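Local coordinates for major pilin protein fimA (Silicibacter pomeroyi, PDB 2IMH), which is of unknown function and belongs to the DUF1028 family, its chain folding into two antiparallel beta-sheets flanked by helices, at residues A[5-19]-A[142-154]. Residues are numbered along the deposited sequence; the frame is centred on the assembly and turned at random.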
# COMPACT_ATOMS: atom_id res chain seq x y z
N PHE A 5 9.89 0.65 -3.85
CA PHE A 5 8.79 1.23 -4.62
C PHE A 5 7.47 0.88 -3.96
O PHE A 5 7.35 -0.17 -3.33
CB PHE A 5 8.79 0.85 -6.11
CG PHE A 5 9.06 -0.61 -6.38
CD1 PHE A 5 8.07 -1.58 -6.19
CD2 PHE A 5 10.31 -1.01 -6.88
CE1 PHE A 5 8.32 -2.92 -6.49
CE2 PHE A 5 10.57 -2.33 -7.16
CZ PHE A 5 9.57 -3.31 -6.96
N SER A 6 6.52 1.81 -4.04
CA SER A 6 5.19 1.61 -3.44
C SER A 6 4.10 2.23 -4.30
O SER A 6 4.34 3.18 -5.05
CB SER A 6 5.12 2.16 -2.03
OG SER A 6 5.27 3.57 -2.00
N ILE A 7 2.90 1.68 -4.20
CA ILE A 7 1.78 2.22 -4.96
C ILE A 7 0.60 2.30 -4.01
O ILE A 7 0.40 1.39 -3.22
CB ILE A 7 1.44 1.35 -6.19
CG1 ILE A 7 0.33 2.01 -7.02
CG2 ILE A 7 1.13 -0.12 -5.81
CD1 ILE A 7 0.32 1.57 -8.44
N LEU A 8 -0.10 3.43 -4.04
CA LEU A 8 -1.38 3.61 -3.32
C LEU A 8 -2.47 3.77 -4.36
O LEU A 8 -2.27 4.43 -5.38
CB LEU A 8 -1.35 4.84 -2.43
CG LEU A 8 -0.16 4.97 -1.46
CD1 LEU A 8 -0.18 6.33 -0.73
CD2 LEU A 8 -0.14 3.80 -0.49
N ALA A 9 -3.64 3.20 -4.10
CA ALA A 9 -4.73 3.33 -5.06
C ALA A 9 -6.09 3.23 -4.40
O ALA A 9 -6.22 2.64 -3.34
CB ALA A 9 -4.62 2.26 -6.16
N HIS A 10 -7.07 3.82 -5.08
CA HIS A 10 -8.49 3.75 -4.74
C HIS A 10 -9.18 2.88 -5.80
O HIS A 10 -8.82 2.94 -6.98
CB HIS A 10 -9.04 5.20 -4.70
CG HIS A 10 -10.53 5.33 -4.76
ND1 HIS A 10 -11.38 4.68 -3.88
CD2 HIS A 10 -11.32 6.14 -5.52
CE1 HIS A 10 -12.63 5.03 -4.15
NE2 HIS A 10 -12.62 5.91 -5.13
N ASP A 11 -10.11 2.05 -5.36
CA ASP A 11 -10.90 1.22 -6.27
C ASP A 11 -12.31 1.82 -6.35
O ASP A 11 -13.14 1.55 -5.48
CB ASP A 11 -10.97 -0.21 -5.73
CG ASP A 11 -11.73 -1.15 -6.66
OD1 ASP A 11 -11.57 -1.05 -7.88
OD2 ASP A 11 -12.47 -2.01 -6.14
N PRO A 12 -12.56 2.68 -7.35
CA PRO A 12 -13.81 3.43 -7.36
C PRO A 12 -15.06 2.57 -7.26
O PRO A 12 -15.98 2.92 -6.52
CB PRO A 12 -13.76 4.17 -8.70
CG PRO A 12 -12.31 4.35 -8.95
CD PRO A 12 -11.71 3.04 -8.50
N GLU A 13 -15.09 1.45 -7.98
CA GLU A 13 -16.28 0.60 -8.01
C GLU A 13 -16.76 0.20 -6.61
O GLU A 13 -17.97 0.23 -6.32
CB GLU A 13 -16.06 -0.63 -8.90
CG GLU A 13 -17.16 -1.70 -8.74
CD GLU A 13 -17.22 -2.72 -9.88
OE1 GLU A 13 -16.20 -2.92 -10.58
OE2 GLU A 13 -18.31 -3.32 -10.06
N THR A 14 -15.81 -0.14 -5.73
CA THR A 14 -16.15 -0.64 -4.38
C THR A 14 -15.94 0.38 -3.26
O THR A 14 -16.54 0.26 -2.18
CB THR A 14 -15.37 -1.91 -4.02
OG1 THR A 14 -13.97 -1.59 -3.88
CG2 THR A 14 -15.54 -2.97 -5.11
N GLY A 15 -15.08 1.35 -3.50
CA GLY A 15 -14.72 2.30 -2.47
C GLY A 15 -13.57 1.75 -1.64
O GLY A 15 -13.12 2.41 -0.69
N ALA A 16 -13.08 0.56 -1.99
CA ALA A 16 -11.88 0.04 -1.31
C ALA A 16 -10.71 0.97 -1.54
O ALA A 16 -10.63 1.65 -2.57
CB ALA A 16 -11.53 -1.35 -1.81
N ILE A 17 -9.80 0.98 -0.57
CA ILE A 17 -8.53 1.69 -0.70
C ILE A 17 -7.42 0.68 -0.44
O ILE A 17 -7.62 -0.31 0.27
CB ILE A 17 -8.44 2.91 0.25
CG1 ILE A 17 -8.66 2.52 1.72
CG2 ILE A 17 -9.41 4.02 -0.23
CD1 ILE A 17 -8.39 3.66 2.73
N GLY A 18 -6.26 0.90 -1.04
CA GLY A 18 -5.17 -0.03 -0.78
C GLY A 18 -3.81 0.46 -1.19
O GLY A 18 -3.65 1.56 -1.70
N GLY A 19 -2.83 -0.39 -0.94
CA GLY A 19 -1.46 -0.08 -1.35
C GLY A 19 -0.64 -1.35 -1.38
O GLY A 19 -1.06 -2.39 -0.83
N PHE A 142 -8.98 -5.55 -8.07
CA PHE A 142 -8.14 -4.51 -7.46
C PHE A 142 -6.84 -5.05 -6.89
O PHE A 142 -5.75 -4.54 -7.20
CB PHE A 142 -8.96 -3.81 -6.37
CG PHE A 142 -8.26 -2.67 -5.67
CD1 PHE A 142 -7.73 -1.60 -6.38
CD2 PHE A 142 -8.20 -2.64 -4.29
CE1 PHE A 142 -7.13 -0.54 -5.72
CE2 PHE A 142 -7.60 -1.57 -3.62
CZ PHE A 142 -7.05 -0.54 -4.33
N GLU A 143 -6.93 -6.10 -6.08
CA GLU A 143 -5.75 -6.69 -5.44
C GLU A 143 -4.72 -7.20 -6.44
O GLU A 143 -3.52 -7.06 -6.23
CB GLU A 143 -6.17 -7.82 -4.51
CG GLU A 143 -7.04 -7.36 -3.35
CD GLU A 143 -8.53 -7.20 -3.68
OE1 GLU A 143 -8.95 -7.41 -4.84
OE2 GLU A 143 -9.28 -6.87 -2.74
N ARG A 144 -5.20 -7.82 -7.52
CA ARG A 144 -4.32 -8.34 -8.55
C ARG A 144 -3.69 -7.23 -9.37
O ARG A 144 -2.61 -7.42 -9.94
CB ARG A 144 -5.05 -9.35 -9.46
CG ARG A 144 -5.46 -10.64 -8.75
CD ARG A 144 -6.28 -11.55 -9.70
NE ARG A 144 -5.41 -12.14 -10.73
CZ ARG A 144 -5.84 -12.76 -11.84
NH1 ARG A 144 -7.14 -12.89 -12.10
NH2 ARG A 144 -4.94 -13.25 -12.69
N ARG A 145 -4.36 -6.08 -9.44
CA ARG A 145 -3.81 -4.90 -10.11
C ARG A 145 -2.61 -4.39 -9.33
O ARG A 145 -1.58 -4.03 -9.91
CB ARG A 145 -4.87 -3.80 -10.25
CG ARG A 145 -5.66 -3.87 -11.54
CD ARG A 145 -7.14 -3.58 -11.35
NE ARG A 145 -7.45 -2.25 -10.84
CZ ARG A 145 -8.61 -1.93 -10.26
NH1 ARG A 145 -8.82 -0.71 -9.82
NH2 ARG A 145 -9.55 -2.85 -10.11
N LEU A 146 -2.74 -4.37 -8.00
CA LEU A 146 -1.65 -3.98 -7.12
C LEU A 146 -0.48 -4.92 -7.29
O LEU A 146 0.66 -4.49 -7.46
CB LEU A 146 -2.10 -3.93 -5.65
CG LEU A 146 -3.11 -2.83 -5.28
CD1 LEU A 146 -3.67 -3.10 -3.88
CD2 LEU A 146 -2.50 -1.42 -5.39
N LEU A 147 -0.76 -6.23 -7.32
CA LEU A 147 0.30 -7.22 -7.55
C LEU A 147 0.99 -7.02 -8.90
O LEU A 147 2.21 -7.08 -9.00
CB LEU A 147 -0.23 -8.65 -7.40
CG LEU A 147 -0.57 -9.10 -5.97
CD1 LEU A 147 -1.38 -10.41 -5.97
CD2 LEU A 147 0.69 -9.25 -5.10
N ALA A 148 0.19 -6.78 -9.94
CA ALA A 148 0.70 -6.54 -11.29
C ALA A 148 1.68 -5.36 -11.28
O ALA A 148 2.72 -5.39 -11.94
CB ALA A 148 -0.43 -6.29 -12.25
N ALA A 149 1.32 -4.32 -10.53
CA ALA A 149 2.17 -3.14 -10.37
C ALA A 149 3.53 -3.47 -9.75
O ALA A 149 4.56 -3.02 -10.26
CB ALA A 149 1.46 -2.07 -9.56
N LEU A 150 3.54 -4.27 -8.68
CA LEU A 150 4.81 -4.69 -8.06
C LEU A 150 5.69 -5.47 -9.04
O LEU A 150 6.89 -5.23 -9.16
CB LEU A 150 4.56 -5.56 -6.83
CG LEU A 150 3.91 -4.91 -5.61
CD1 LEU A 150 3.86 -5.93 -4.47
CD2 LEU A 150 4.67 -3.64 -5.18
N ILE A 151 5.08 -6.42 -9.74
CA ILE A 151 5.79 -7.23 -10.73
C ILE A 151 6.40 -6.38 -11.86
O ILE A 151 7.57 -6.57 -12.22
CB ILE A 151 4.87 -8.35 -11.25
CG1 ILE A 151 4.73 -9.43 -10.17
CG2 ILE A 151 5.37 -8.94 -12.58
CD1 ILE A 151 6.02 -10.22 -9.87
N ALA A 152 5.63 -5.43 -12.38
CA ALA A 152 6.12 -4.54 -13.44
C ALA A 152 7.27 -3.67 -12.93
O ALA A 152 8.23 -3.41 -13.65
CB ALA A 152 4.99 -3.66 -13.96
N ALA A 153 7.15 -3.19 -11.70
CA ALA A 153 8.20 -2.34 -11.12
C ALA A 153 9.47 -3.15 -10.98
O ALA A 153 10.56 -2.66 -11.29
CB ALA A 153 7.77 -1.83 -9.77
N GLU A 154 9.33 -4.39 -10.50
CA GLU A 154 10.48 -5.29 -10.35
C GLU A 154 11.14 -5.59 -11.70
O GLU A 154 12.36 -5.53 -11.84
CB GLU A 154 10.06 -6.60 -9.69
CG GLU A 154 11.22 -7.55 -9.46
CD GLU A 154 10.76 -8.86 -8.90
OE1 GLU A 154 9.69 -9.34 -9.33
OE2 GLU A 154 11.45 -9.41 -8.02
O HOH W 1 -8.25 1.94 -9.44
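Thr14 OG1 is gripped twice: it donates to OD2 of Asp11, the residue whose CB lies on the ring of Phe142, at 2.7 Å, reaching the anti side from somewhat above the carboxylate plane, and it accepts from the backbone N of Ala16. The second bond makes an ST turn that ties the end of the beta-hairpin formed by strands 4-11 and 16-23. Helix 142-155 lies on one face of this hairpin, its segment nearly antiparallel to strand 5-11 (154°). Leu8 and Ile17 on the other face pack against strand 40-45 of the second sheet, so the contact joins two layers of what appears to be an alpha-beta-beta-alpha sandwich. A salt bridge from Arg145 NH1 to Asp11 OD1 is long (3.4 Å) and weak, and doubtful because the arginine takes two conformations.

With CG anti to the backbone N (chi1 -178°), Phe142 drops its ring toward the hairpin. Asp11 CB stands 3.7 Å from the ring centroid, and Leu146 CD1 lies over the opposite face. The ring's edge meets backbone: CZ is 3.4 Å from Ala9 O and 3.7 Å from Gly18 N. Small Ala9 and side-chain-free Gly18 suit this close approach. Farther along, Ile7 forks across the helix, CG2 to Leu146 CD2 and CD1 to Ala149 CB (4.0 Å). Phe5 fills the far end beside Met131 of helix 126-137; Leu150 CD2 meets its ring edge in plane, and compact Ala153 centres CB over one face, 3.5 Å from the centroid and 10° off the normal.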